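Local structure of serine protease pet (Escherichia coli, 4OM9) at residues K7-D12 with T561-N566; D15-K20 with L171-F176; T155-I160 with T545-A550; G518-H523 with Q567-S572; A524-T529 with V541-R546. The protein probably cleaves host proteins such as alpha-fodrin, acting as the secreted serine protease passenger of an autotransporter enterotoxin. One frame throughout, in Å; residues are numbered along the deposited sequence.

Contact 1: residues K7-D12 with T561-N566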
# COMPACT_ATOMS: atom_id res chain seq x y z
N LYS A 7 5.10 8.12 -30.83
CA LYS A 7 3.93 7.52 -30.22
C LYS A 7 4.13 7.42 -28.72
O LYS A 7 3.34 7.96 -27.93
CB LYS A 7 3.65 6.13 -30.80
CG LYS A 7 3.00 6.14 -32.18
CD LYS A 7 4.02 6.33 -33.28
CE LYS A 7 3.39 6.21 -34.66
NZ LYS A 7 2.80 4.87 -34.92
N ALA A 8 5.21 6.74 -28.32
CA ALA A 8 5.45 6.42 -26.93
C ALA A 8 6.13 7.57 -26.21
O ALA A 8 6.84 8.36 -26.83
CB ALA A 8 6.30 5.17 -26.82
N TRP A 9 5.94 7.66 -24.91
CA TRP A 9 6.72 8.60 -24.12
C TRP A 9 8.16 8.12 -23.94
O TRP A 9 8.43 6.92 -23.86
CB TRP A 9 6.09 8.83 -22.76
CG TRP A 9 5.09 9.89 -22.74
CD1 TRP A 9 5.23 11.15 -22.25
CD2 TRP A 9 3.74 9.79 -23.20
NE1 TRP A 9 4.07 11.85 -22.40
CE2 TRP A 9 3.13 11.03 -22.97
CE3 TRP A 9 2.99 8.76 -23.80
CZ2 TRP A 9 1.80 11.28 -23.31
CZ3 TRP A 9 1.67 9.01 -24.13
CH2 TRP A 9 1.09 10.26 -23.89
N ALA A 10 9.07 9.08 -23.87
CA ALA A 10 10.48 8.79 -23.74
C ALA A 10 10.73 7.94 -22.49
O ALA A 10 11.51 6.99 -22.51
CB ALA A 10 11.27 10.10 -23.69
N ARG A 11 10.02 8.26 -21.42
CA ARG A 11 10.20 7.63 -20.12
C ARG A 11 9.73 6.17 -20.16
O ARG A 11 10.14 5.33 -19.34
CB ARG A 11 9.43 8.43 -19.05
CG ARG A 11 9.23 7.76 -17.72
CD ARG A 11 8.57 8.71 -16.74
NE ARG A 11 7.22 8.28 -16.41
CZ ARG A 11 6.50 8.82 -15.44
NH1 ARG A 11 7.00 9.79 -14.70
NH2 ARG A 11 5.27 8.37 -15.19
N ASP A 12 8.89 5.87 -21.15
CA ASP A 12 8.35 4.52 -21.29
C ASP A 12 9.42 3.46 -21.60
O ASP A 12 9.38 2.36 -21.04
CB ASP A 12 7.26 4.50 -22.37
CG ASP A 12 6.01 5.24 -21.94
OD1 ASP A 12 5.78 5.36 -20.72
OD2 ASP A 12 5.24 5.68 -22.83
N THR A 561 2.01 16.13 -17.30
CA THR A 561 3.37 16.68 -17.27
C THR A 561 4.32 15.88 -16.36
O THR A 561 5.54 15.95 -16.49
CB THR A 561 3.37 18.16 -16.81
OG1 THR A 561 2.83 18.26 -15.49
CG2 THR A 561 2.53 19.01 -17.76
N TYR A 562 3.75 15.09 -15.45
CA TYR A 562 4.56 14.27 -14.55
C TYR A 562 5.41 13.20 -15.27
O TYR A 562 6.34 12.64 -14.68
CB TYR A 562 3.65 13.61 -13.51
CG TYR A 562 2.49 12.81 -14.07
CD1 TYR A 562 2.68 11.51 -14.51
CD2 TYR A 562 1.21 13.35 -14.14
CE1 TYR A 562 1.62 10.77 -15.02
CE2 TYR A 562 0.15 12.62 -14.63
CZ TYR A 562 0.36 11.33 -15.08
OH TYR A 562 -0.69 10.58 -15.58
N LYS A 563 5.09 12.94 -16.54
CA LYS A 563 5.75 11.91 -17.34
C LYS A 563 7.09 12.36 -17.88
O LYS A 563 7.91 11.54 -18.26
CB LYS A 563 4.87 11.48 -18.52
CG LYS A 563 3.66 10.63 -18.16
CD LYS A 563 2.87 10.29 -19.43
CE LYS A 563 1.88 9.16 -19.20
NZ LYS A 563 1.24 8.70 -20.48
N SER A 564 7.31 13.66 -17.93
CA SER A 564 8.49 14.18 -18.61
C SER A 564 9.23 15.21 -17.76
O SER A 564 10.07 15.97 -18.26
CB SER A 564 8.08 14.81 -19.95
OG SER A 564 7.19 13.96 -20.68
N ASN A 565 8.93 15.25 -16.47
CA ASN A 565 9.52 16.26 -15.60
C ASN A 565 10.79 15.79 -14.90
O ASN A 565 11.24 16.43 -13.95
CB ASN A 565 8.49 16.74 -14.57
CG ASN A 565 8.08 15.64 -13.57
OD1 ASN A 565 8.59 14.51 -13.59
ND2 ASN A 565 7.13 15.98 -12.70
N ASN A 566 11.34 14.66 -15.34
CA ASN A 566 12.58 14.13 -14.74
C ASN A 566 12.52 13.93 -13.20
O ASN A 566 13.54 14.01 -12.53
CB ASN A 566 13.76 15.04 -15.09
CG ASN A 566 15.12 14.34 -14.99
OD1 ASN A 566 15.24 13.14 -15.23
ND2 ASN A 566 16.15 15.10 -14.65
O HOH W 1 8.64 10.78 -21.10
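A single water bridges R11 and K563: it accepts from R11 N at 2.9 Å and donates to K563 O at 3.0 Å, so the first turn of helix 10-17 reaches segment 561-566 through one bridging water. The heart of the contact is K563 laid over one face of the W9 indole. Its chain is extended beyond CG, and that places CD above the five-membered ring in a CH-pi contact, 3.6 Å from the centroid. NZ arrives over the six-membered ring, 3.5 Å from the centroid and only 5° off the normal, a well-formed cation-pi pair. D12 OD2, which accepts from W9 N, is 5.5 Å from K563 NZ and could add to the electrostatic pull on the ammonium. The indole edge is held as well: W9 NE1 donates to N555 OD1, and S564 OG, itself bonded to E551 and N555, lies in the ring plane beside CD1. R11 crosses K563 at about a right angle. With CG anti to the backbone N (chi1 166°) and a bend at chi3, its guanidinium is turned so that one face receives K563 CA. NH1 is 2.9 Å from Y562 O, but the angle is poor for a hydrogen bond. Helix 552-558 touches W9 through V554, and A10 leans on I547 of helix 543-550, so the start of helix 10-17 is lodged against the helical excursion that precedes strand 576-583.

Contact 2: residues D15-K20 with L171-F176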
# COMPACT_ATOMS: atom_id res chain seq x y z
N ASP A 15 11.32 3.05 -18.25
CA ASP A 15 10.52 2.33 -17.25
C ASP A 15 10.62 0.82 -17.48
O ASP A 15 10.75 0.05 -16.53
CB ASP A 15 9.04 2.76 -17.29
CG ASP A 15 8.71 3.90 -16.32
OD1 ASP A 15 9.57 4.29 -15.50
OD2 ASP A 15 7.56 4.42 -16.38
N LEU A 16 10.55 0.42 -18.75
CA LEU A 16 10.57 -0.99 -19.09
C LEU A 16 11.93 -1.61 -18.77
O LEU A 16 11.99 -2.71 -18.23
CB LEU A 16 10.24 -1.20 -20.57
CG LEU A 16 10.30 -2.62 -21.14
CD1 LEU A 16 9.51 -3.62 -20.31
CD2 LEU A 16 9.79 -2.63 -22.57
N ALA A 17 13.01 -0.91 -19.11
CA ALA A 17 14.35 -1.47 -18.94
C ALA A 17 14.69 -1.55 -17.46
O ALA A 17 15.44 -2.41 -17.05
CB ALA A 17 15.40 -0.63 -19.68
N GLN A 18 14.11 -0.66 -16.66
CA GLN A 18 14.55 -0.54 -15.29
C GLN A 18 13.49 -1.11 -14.35
O GLN A 18 13.57 -0.92 -13.13
CB GLN A 18 14.88 0.93 -14.99
CG GLN A 18 15.93 1.46 -15.98
CD GLN A 18 16.17 2.94 -15.86
OE1 GLN A 18 16.09 3.51 -14.76
NE2 GLN A 18 16.48 3.59 -16.99
N ASN A 19 12.53 -1.82 -14.94
CA ASN A 19 11.44 -2.44 -14.18
C ASN A 19 10.74 -1.45 -13.24
O ASN A 19 10.49 -1.73 -12.06
CB ASN A 19 11.96 -3.64 -13.39
CG ASN A 19 12.28 -4.84 -14.28
OD1 ASN A 19 13.38 -5.38 -14.24
ND2 ASN A 19 11.31 -5.26 -15.07
N LYS A 20 10.42 -0.29 -13.79
CA LYS A 20 9.73 0.78 -13.09
C LYS A 20 8.30 0.96 -13.61
O LYS A 20 7.97 0.49 -14.70
CB LYS A 20 10.52 2.08 -13.24
CG LYS A 20 11.94 2.04 -12.65
CD LYS A 20 11.88 2.22 -11.15
CE LYS A 20 13.24 2.04 -10.52
NZ LYS A 20 13.12 1.94 -9.03
N LEU A 171 19.26 3.60 -19.07
CA LEU A 171 19.07 2.22 -19.47
C LEU A 171 17.71 2.05 -20.13
O LEU A 171 16.67 2.29 -19.52
CB LEU A 171 19.21 1.28 -18.26
CG LEU A 171 19.30 -0.20 -18.62
CD1 LEU A 171 20.71 -0.58 -19.16
CD2 LEU A 171 18.89 -1.07 -17.46
N SER A 172 17.70 1.64 -21.40
CA SER A 172 16.47 1.61 -22.19
C SER A 172 16.18 0.26 -22.88
O SER A 172 17.09 -0.47 -23.24
CB SER A 172 16.50 2.74 -23.23
OG SER A 172 17.58 2.58 -24.12
N ALA A 173 14.91 -0.05 -23.08
CA ALA A 173 14.52 -1.38 -23.52
C ALA A 173 14.10 -1.42 -24.98
O ALA A 173 13.50 -0.47 -25.48
CB ALA A 173 13.42 -1.89 -22.67
N SER A 174 14.41 -2.52 -25.65
CA SER A 174 13.96 -2.74 -27.02
C SER A 174 13.07 -3.95 -27.05
O SER A 174 13.31 -4.92 -26.33
CB SER A 174 15.13 -2.94 -27.97
OG SER A 174 15.99 -1.82 -27.96
N LEU A 175 12.01 -3.88 -27.84
CA LEU A 175 11.14 -5.03 -28.07
C LEU A 175 11.37 -5.48 -29.50
O LEU A 175 11.49 -4.63 -30.39
CB LEU A 175 9.68 -4.67 -27.84
CG LEU A 175 8.66 -5.69 -28.34
CD1 LEU A 175 8.56 -6.82 -27.35
CD2 LEU A 175 7.27 -5.05 -28.60
N PHE A 176 11.43 -6.78 -29.74
CA PHE A 176 11.79 -7.26 -31.08
C PHE A 176 11.11 -8.56 -31.48
O PHE A 176 10.61 -9.31 -30.64
CB PHE A 176 13.31 -7.42 -31.18
CG PHE A 176 13.88 -8.46 -30.26
CD1 PHE A 176 13.73 -9.82 -30.53
CD2 PHE A 176 14.56 -8.08 -29.12
CE1 PHE A 176 14.21 -10.76 -29.67
CE2 PHE A 176 15.06 -9.03 -28.26
CZ PHE A 176 14.89 -10.37 -28.53
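L16 and A17 turn their side chains onto A173, seating the end of helix 10-17 on strand 172-185 of the antiparallel sheet in the protease domain, which belongs to the chymotrypsin-like PA clan. The two residues share the work differently. L16 has CG anti to the backbone N (chi1 176°), which carries the branched end out over the strand; CG comes to 3.6 Å from A173 CB, and CD2 lies about as near to the same methyl. A17 has only its CB to offer, and this wedges directly against the strand backbone: it stands 3.2 Å from L171 O, lies against the peptide that joins S172 to A173, and is 3.8 Å from A173 CB. L171 answers from the other segment, its CD2 lying against A17 O. Strand 143-151 backs this layer, with V150 touching both A17 and L171. Beyond the helix end, Q18 crosses L171 at a slant, its chain extended beyond CG and its amide brought to the carbonyl of L171, just before the strand. NE2 also donates to D169 O, so it is held by two carbonyls. The bond across the contact is nearly straight, Q18 NE2 to L171 O at 2.9 Å with an N-H...O angle of 175°, and it falls on a lone pair in the carbonyl plane.

Contact 3: residues T155-I160 with T545-A550; sequences TTFSGI and TRIKNA
I160 pushes its CD1 against helix 543-550, and this methyl is the pivot of the tightly packed part. Its CG1 sits beside the backbone N and the chain runs on extended (chi2 -178°), so CD1 reaches the helix backbone, 3.5 Å from R546 O. One helical turn along, A550 CB closes on the same methyl at 3.9 Å. Deeper in, F157 and I547 meet at a slant: I547 CD1 comes to 3.6 Å from F157 CD2, approaching the ring obliquely. Both residues also touch A10 of helix 10-17, which closes off this inner end. The outer end is looser. R546 contributes little more than its CB, against the I160 side chain, before its extended chain turns away from the hairpin and NE donates to V541 O. A550 is likewise largely at the surface, and so is the tip of the hairpin, S158 and G159, in a type I' turn from F157 to I160. That turn is what sets F157 and I160 side by side toward the helix. Everything that meets across here is hydrocarbon or backbone, so the protease-domain hairpin is probably positioned by the fit of its two apolar side chains rather than by directional bonds.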
# COMPACT_ATOMS: atom_id res chain seq x y z
N THR A 155 22.46 7.68 -26.65
CA THR A 155 21.03 7.71 -26.45
C THR A 155 20.36 8.88 -27.16
O THR A 155 20.82 10.02 -27.08
CB THR A 155 20.70 7.72 -24.94
OG1 THR A 155 21.06 6.46 -24.38
CG2 THR A 155 19.21 7.96 -24.70
N THR A 156 19.27 8.58 -27.84
CA THR A 156 18.56 9.56 -28.64
C THR A 156 17.07 9.32 -28.53
O THR A 156 16.62 8.17 -28.52
CB THR A 156 18.96 9.50 -30.13
OG1 THR A 156 20.39 9.57 -30.25
CG2 THR A 156 18.36 10.67 -30.90
N PHE A 157 16.31 10.42 -28.46
CA PHE A 157 14.85 10.39 -28.41
C PHE A 157 14.30 11.19 -29.59
O PHE A 157 14.30 12.41 -29.54
CB PHE A 157 14.30 10.98 -27.10
CG PHE A 157 14.77 10.28 -25.86
CD1 PHE A 157 14.11 9.16 -25.38
CD2 PHE A 157 15.87 10.75 -25.14
CE1 PHE A 157 14.55 8.51 -24.21
CE2 PHE A 157 16.32 10.11 -23.98
CZ PHE A 157 15.66 8.99 -23.52
N SER A 158 13.82 10.50 -30.63
CA SER A 158 13.35 11.13 -31.88
C SER A 158 14.12 12.38 -32.24
O SER A 158 13.57 13.48 -32.26
CB SER A 158 11.86 11.49 -31.78
OG SER A 158 11.05 10.34 -31.85
N GLY A 159 15.42 12.22 -32.48
CA GLY A 159 16.21 13.34 -32.94
C GLY A 159 16.64 14.31 -31.86
O GLY A 159 17.24 15.33 -32.15
N ILE A 160 16.31 14.00 -30.61
CA ILE A 160 16.92 14.71 -29.49
C ILE A 160 18.17 13.93 -29.08
O ILE A 160 18.07 12.78 -28.63
CB ILE A 160 15.98 14.88 -28.30
CG1 ILE A 160 14.82 15.81 -28.65
CG2 ILE A 160 16.74 15.42 -27.10
CD1 ILE A 160 13.87 16.05 -27.49
N THR A 545 15.72 19.20 -20.64
CA THR A 545 14.72 20.23 -20.92
C THR A 545 14.04 19.97 -22.28
O THR A 545 12.83 20.17 -22.43
CB THR A 545 15.36 21.65 -20.92
OG1 THR A 545 15.90 21.95 -19.63
CG2 THR A 545 14.34 22.73 -21.30
N ARG A 546 14.82 19.52 -23.25
CA ARG A 546 14.29 19.34 -24.61
C ARG A 546 13.25 18.23 -24.66
O ARG A 546 12.22 18.34 -25.34
CB ARG A 546 15.42 19.05 -25.60
CG ARG A 546 16.34 20.23 -25.86
CD ARG A 546 17.13 20.04 -27.16
NE ARG A 546 18.32 20.89 -27.16
CZ ARG A 546 19.08 21.15 -28.21
NH1 ARG A 546 18.79 20.63 -29.40
NH2 ARG A 546 20.14 21.93 -28.07
N ILE A 547 13.51 17.15 -23.91
CA ILE A 547 12.52 16.09 -23.83
C ILE A 547 11.21 16.61 -23.23
O ILE A 547 10.12 16.28 -23.71
CB ILE A 547 13.03 14.92 -22.99
CG1 ILE A 547 14.22 14.25 -23.68
CG2 ILE A 547 11.91 13.93 -22.74
CD1 ILE A 547 15.02 13.30 -22.75
N LYS A 548 11.32 17.42 -22.18
CA LYS A 548 10.14 18.00 -21.55
C LYS A 548 9.37 18.94 -22.50
O LYS A 548 8.15 18.88 -22.56
CB LYS A 548 10.53 18.73 -20.26
CG LYS A 548 9.50 19.71 -19.73
CD LYS A 548 9.96 20.31 -18.40
CE LYS A 548 9.13 21.53 -18.02
NZ LYS A 548 9.53 22.13 -16.71
N ASN A 549 10.09 19.79 -23.23
CA ASN A 549 9.44 20.64 -24.23
C ASN A 549 8.82 19.84 -25.37
O ASN A 549 7.75 20.19 -25.87
CB ASN A 549 10.43 21.64 -24.83
CG ASN A 549 10.89 22.68 -23.82
OD1 ASN A 549 10.19 22.98 -22.84
ND2 ASN A 549 12.07 23.25 -24.07
N ALA A 550 9.49 18.78 -25.79
CA ALA A 550 9.03 18.07 -26.97
C ALA A 550 7.74 17.30 -26.67
O ALA A 550 6.96 17.02 -27.57
CB ALA A 550 10.10 17.13 -27.48

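Contact 4: residues G518-H523 with Q567-S572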
# COMPACT_ATOMS: atom_id res chain seq x y z
N GLY A 518 -0.18 5.53 1.16
CA GLY A 518 0.28 4.69 0.07
C GLY A 518 1.62 5.15 -0.48
O GLY A 518 2.20 6.15 -0.04
N HIS A 519 2.12 4.43 -1.48
CA HIS A 519 3.41 4.79 -2.06
C HIS A 519 3.25 5.18 -3.53
O HIS A 519 2.64 4.44 -4.33
CB HIS A 519 4.42 3.63 -1.91
CG HIS A 519 5.68 3.81 -2.70
ND1 HIS A 519 6.66 4.73 -2.34
CD2 HIS A 519 6.14 3.20 -3.82
CE1 HIS A 519 7.65 4.68 -3.22
NE2 HIS A 519 7.36 3.75 -4.12
N ALA A 520 3.76 6.35 -3.87
CA ALA A 520 3.70 6.82 -5.25
C ALA A 520 4.64 5.94 -6.07
O ALA A 520 5.82 5.77 -5.71
CB ALA A 520 4.09 8.29 -5.36
N THR A 521 4.11 5.35 -7.13
CA THR A 521 4.90 4.39 -7.90
C THR A 521 6.16 5.06 -8.45
O THR A 521 6.11 6.15 -8.97
CB THR A 521 4.04 3.78 -9.01
OG1 THR A 521 3.06 2.94 -8.39
CG2 THR A 521 4.88 2.96 -10.00
N ASP A 522 7.30 4.44 -8.25
CA ASP A 522 8.55 5.00 -8.79
C ASP A 522 8.65 4.82 -10.30
O ASP A 522 8.27 3.79 -10.85
CB ASP A 522 9.78 4.35 -8.13
CG ASP A 522 9.76 4.46 -6.62
OD1 ASP A 522 9.85 5.59 -6.11
OD2 ASP A 522 9.66 3.42 -5.93
N HIS A 523 9.17 5.85 -10.97
CA HIS A 523 9.46 5.76 -12.38
C HIS A 523 10.92 6.09 -12.60
O HIS A 523 11.60 6.65 -11.72
CB HIS A 523 8.57 6.70 -13.21
CG HIS A 523 7.11 6.40 -13.11
ND1 HIS A 523 6.43 5.66 -14.06
CD2 HIS A 523 6.20 6.67 -12.13
CE1 HIS A 523 5.17 5.53 -13.70
NE2 HIS A 523 5.00 6.13 -12.53
N GLN A 567 11.33 13.69 -12.64
CA GLN A 567 11.20 13.34 -11.21
C GLN A 567 10.76 11.90 -11.06
O GLN A 567 10.00 11.39 -11.89
CB GLN A 567 10.20 14.24 -10.49
CG GLN A 567 10.26 15.69 -10.87
CD GLN A 567 11.56 16.33 -10.46
OE1 GLN A 567 11.77 16.63 -9.29
NE2 GLN A 567 12.45 16.54 -11.43
N VAL A 568 11.22 11.24 -10.00
CA VAL A 568 11.01 9.82 -9.81
C VAL A 568 9.54 9.48 -9.66
O VAL A 568 9.06 8.48 -10.19
CB VAL A 568 11.79 9.29 -8.59
CG1 VAL A 568 11.23 7.93 -8.16
CG2 VAL A 568 13.28 9.19 -8.90
N SER A 569 8.83 10.34 -8.94
CA SER A 569 7.37 10.27 -8.88
C SER A 569 6.85 11.67 -8.73
O SER A 569 7.63 12.60 -8.57
CB SER A 569 6.89 9.37 -7.73
OG SER A 569 7.37 9.84 -6.48
N ASP A 570 5.53 11.83 -8.75
CA ASP A 570 4.91 13.15 -8.64
C ASP A 570 3.67 13.05 -7.76
O ASP A 570 2.94 12.07 -7.83
CB ASP A 570 4.55 13.67 -10.04
CG ASP A 570 4.28 15.16 -10.06
OD1 ASP A 570 3.20 15.59 -9.59
OD2 ASP A 570 5.15 15.90 -10.58
N LEU A 571 3.44 14.06 -6.93
CA LEU A 571 2.26 14.09 -6.07
C LEU A 571 0.93 14.10 -6.85
O LEU A 571 -0.11 13.71 -6.32
CB LEU A 571 2.31 15.32 -5.16
CG LEU A 571 3.29 15.29 -3.98
CD1 LEU A 571 3.36 16.68 -3.38
CD2 LEU A 571 2.81 14.28 -2.94
N SER A 572 0.97 14.55 -8.09
CA SER A 572 -0.22 14.59 -8.91
C SER A 572 -0.33 13.39 -9.87
O SER A 572 -1.25 13.36 -10.69
CB SER A 572 -0.23 15.88 -9.71
OG SER A 572 0.76 15.83 -10.72
O HOH W 2 7.84 7.22 -5.15
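The two backbones come closest at H523 and V568, whose CA atoms are 5.0 Å apart, and one backbone bond ties them there, H523 N to V568 O at 2.7 Å. V568 O also lies near the plane of the H523 ring, at its edge. The imidazole itself is fixed at both nitrogens, NE2 to D575 and ND1 to D15 of helix 10-17, so its rotation is set by partners in two different parts of the protein. V568 directs CG1 at D522, 3.4 Å from OD1. That carboxylate is busy: H519 NE2 donates to OD2 at 2.9 Å, in the plane of its own ring but from above the carboxylate plane, while OD1 takes bonds from S625 OG and from a water. The same water accepts from S569 OG at 3.0 Å and donates to D522 OD1 at 2.8 Å and to A520 O, a second polar link between the segments besides the H523-V568 bond. S569 OG sits between its backbone N and carbonyl carbon (chi1 58°), packed against A520 CB at 3.8 Å. I621 of strand 618-622 touches both A520 and S569. Here the chain leaves strand 514-520 for an excursion and comes back to rejoin at strand 576-583; its outgoing and returning legs are clasped at the base, as with a loop inserted into the parallel beta-helix of an autotransporter passenger.

Contact 5: residues A524-T529 with V541-R546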
# COMPACT_ATOMS: atom_id res chain seq x y z
N ALA A 524 11.40 5.72 -13.78
CA ALA A 524 12.74 6.07 -14.22
C ALA A 524 12.79 7.56 -14.47
O ALA A 524 11.76 8.20 -14.76
CB ALA A 524 13.11 5.29 -15.49
N ILE A 525 13.98 8.12 -14.37
CA ILE A 525 14.20 9.49 -14.81
C ILE A 525 15.29 9.47 -15.87
O ILE A 525 15.86 8.43 -16.16
CB ILE A 525 14.59 10.40 -13.65
CG1 ILE A 525 15.99 10.03 -13.13
CG2 ILE A 525 13.54 10.33 -12.52
CD1 ILE A 525 16.37 10.80 -11.87
N PHE A 526 15.58 10.63 -16.44
CA PHE A 526 16.57 10.73 -17.49
C PHE A 526 17.95 11.00 -16.93
O PHE A 526 18.96 10.59 -17.52
CB PHE A 526 16.18 11.83 -18.47
CG PHE A 526 14.76 11.75 -18.95
CD1 PHE A 526 14.34 10.68 -19.74
CD2 PHE A 526 13.85 12.75 -18.64
CE1 PHE A 526 13.04 10.59 -20.18
CE2 PHE A 526 12.56 12.67 -19.09
CZ PHE A 526 12.15 11.59 -19.86
N ARG A 527 18.00 11.67 -15.77
CA ARG A 527 19.27 12.12 -15.17
C ARG A 527 19.06 12.54 -13.71
O ARG A 527 18.16 13.33 -13.43
CB ARG A 527 19.85 13.28 -16.00
CG ARG A 527 21.23 13.76 -15.56
CD ARG A 527 21.70 14.96 -16.38
NE ARG A 527 20.88 16.16 -16.15
CZ ARG A 527 20.76 17.17 -17.00
NH1 ARG A 527 21.39 17.15 -18.17
NH2 ARG A 527 20.00 18.21 -16.70
N THR A 528 19.87 12.03 -12.79
CA THR A 528 19.59 12.34 -11.38
C THR A 528 20.39 13.55 -10.90
O THR A 528 19.91 14.26 -10.04
CB THR A 528 19.80 11.10 -10.43
OG1 THR A 528 20.57 11.48 -9.27
CG2 THR A 528 20.46 9.96 -11.10
N THR A 529 21.56 13.81 -11.48
CA THR A 529 22.24 15.09 -11.22
C THR A 529 21.57 16.23 -11.99
O THR A 529 21.17 16.07 -13.15
CB THR A 529 23.74 15.05 -11.59
OG1 THR A 529 23.90 14.67 -12.96
CG2 THR A 529 24.48 14.07 -10.69
N VAL A 541 20.35 24.25 -25.32
CA VAL A 541 19.36 23.79 -24.35
C VAL A 541 19.64 22.36 -23.88
O VAL A 541 19.99 21.48 -24.68
CB VAL A 541 17.92 23.85 -24.92
CG1 VAL A 541 16.92 23.55 -23.82
CG2 VAL A 541 17.63 25.20 -25.55
N ASP A 542 19.50 22.15 -22.57
CA ASP A 542 19.65 20.84 -21.94
C ASP A 542 18.73 19.83 -22.60
O ASP A 542 17.53 20.09 -22.79
CB ASP A 542 19.34 20.95 -20.45
CG ASP A 542 19.85 19.77 -19.65
OD1 ASP A 542 19.95 18.65 -20.20
OD2 ASP A 542 20.16 19.97 -18.46
N TRP A 543 19.28 18.67 -22.95
CA TRP A 543 18.49 17.63 -23.61
C TRP A 543 17.36 17.17 -22.69
O TRP A 543 16.30 16.76 -23.15
CB TRP A 543 19.37 16.46 -24.02
CG TRP A 543 20.09 15.75 -22.89
CD1 TRP A 543 21.34 16.01 -22.42
CD2 TRP A 543 19.59 14.65 -22.12
NE1 TRP A 543 21.66 15.14 -21.41
CE2 TRP A 543 20.60 14.30 -21.20
CE3 TRP A 543 18.39 13.93 -22.11
CZ2 TRP A 543 20.45 13.25 -20.29
CZ3 TRP A 543 18.24 12.90 -21.20
CH2 TRP A 543 19.27 12.56 -20.31
N VAL A 544 17.61 17.23 -21.39
CA VAL A 544 16.59 16.96 -20.38
C VAL A 544 15.41 17.92 -20.54
O VAL A 544 14.25 17.49 -20.57
CB VAL A 544 17.19 17.06 -18.97
CG1 VAL A 544 16.10 17.04 -17.89
CG2 VAL A 544 18.18 15.94 -18.76
N THR A 545 15.72 19.20 -20.64
CA THR A 545 14.72 20.23 -20.92
C THR A 545 14.04 19.97 -22.28
O THR A 545 12.83 20.17 -22.43
CB THR A 545 15.36 21.65 -20.92
OG1 THR A 545 15.90 21.95 -19.63
CG2 THR A 545 14.34 22.73 -21.30
N ARG A 546 14.82 19.52 -23.25
CA ARG A 546 14.29 19.34 -24.61
C ARG A 546 13.25 18.23 -24.66
O ARG A 546 12.22 18.34 -25.34
CB ARG A 546 15.42 19.05 -25.60
CG ARG A 546 16.34 20.23 -25.86
CD ARG A 546 17.13 20.04 -27.16
NE ARG A 546 18.32 20.89 -27.16
CZ ARG A 546 19.08 21.15 -28.21
NH1 ARG A 546 18.79 20.63 -29.40
NH2 ARG A 546 20.14 21.93 -28.07
O HOH W 3 23.53 15.43 -19.41
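The ionic part is R527 against D542, a salt bridge in which the two side chains approach from opposite directions with their planes 44° apart. R527 NH1 donates to D542 OD1 at 2.9 Å on the syn lone pair, and R527 NH2 reaches OD2 at 2.5 Å, a length too short to be taken literally. D542 OD1 has a second donor: V544 N donates to it at 3.0 Å, so D542, the N-cap residue, caps the helix with its side chain. The aspartate is thus held by the arginine and by the start of the helix together, and both would be expected to stabilise its negative charge. A water extends this network, accepting from R527 NH1 and from W543 NE1, the latter at 2.8 Å. In the packing contacts, V544 CG2 lies over the centre of the guanidinium face, 3.3 Å above its plane; the same methyl also covers a face of the W543 indole. R527 gets there with a bend at chi3 (66°) that swings the guanidinium across the valine. The apolar pair is F526 with the far rim of the indole, CB packing 3.6 Å from W543 CZ3 while F526 O lies at the ring edge near CH2. N566 binds the backbone of F526 and R527, and F526 rests on A10 and L14, so this loop is wedged between helix 10-17 and the first turn of helix 543-550.

Overall arrangement
Contacts 1, 2 and 4 are buried, whereas contacts 3 and 5 run out to the surface along helix 543-550, which they share. Helix 10-17 serves contacts 1 and 2, meeting the excursion at its start and the protease sheet toward its end. Contact 4 lies nearest the centre of the chain, at the root of that excursion, and is stitched to contact 2 by D15 and H523. The chemistry shifts with place: cation-pi and water in contact 1, close apolar packing with one amide bond in contact 2, hydrocarbon alone between side chains in contact 3, backbone and water in contact 4, a salt bridge at a helix start in contact 5. Contacts 1 and 3 join protease domain to excursion; contact 2 stays within that domain.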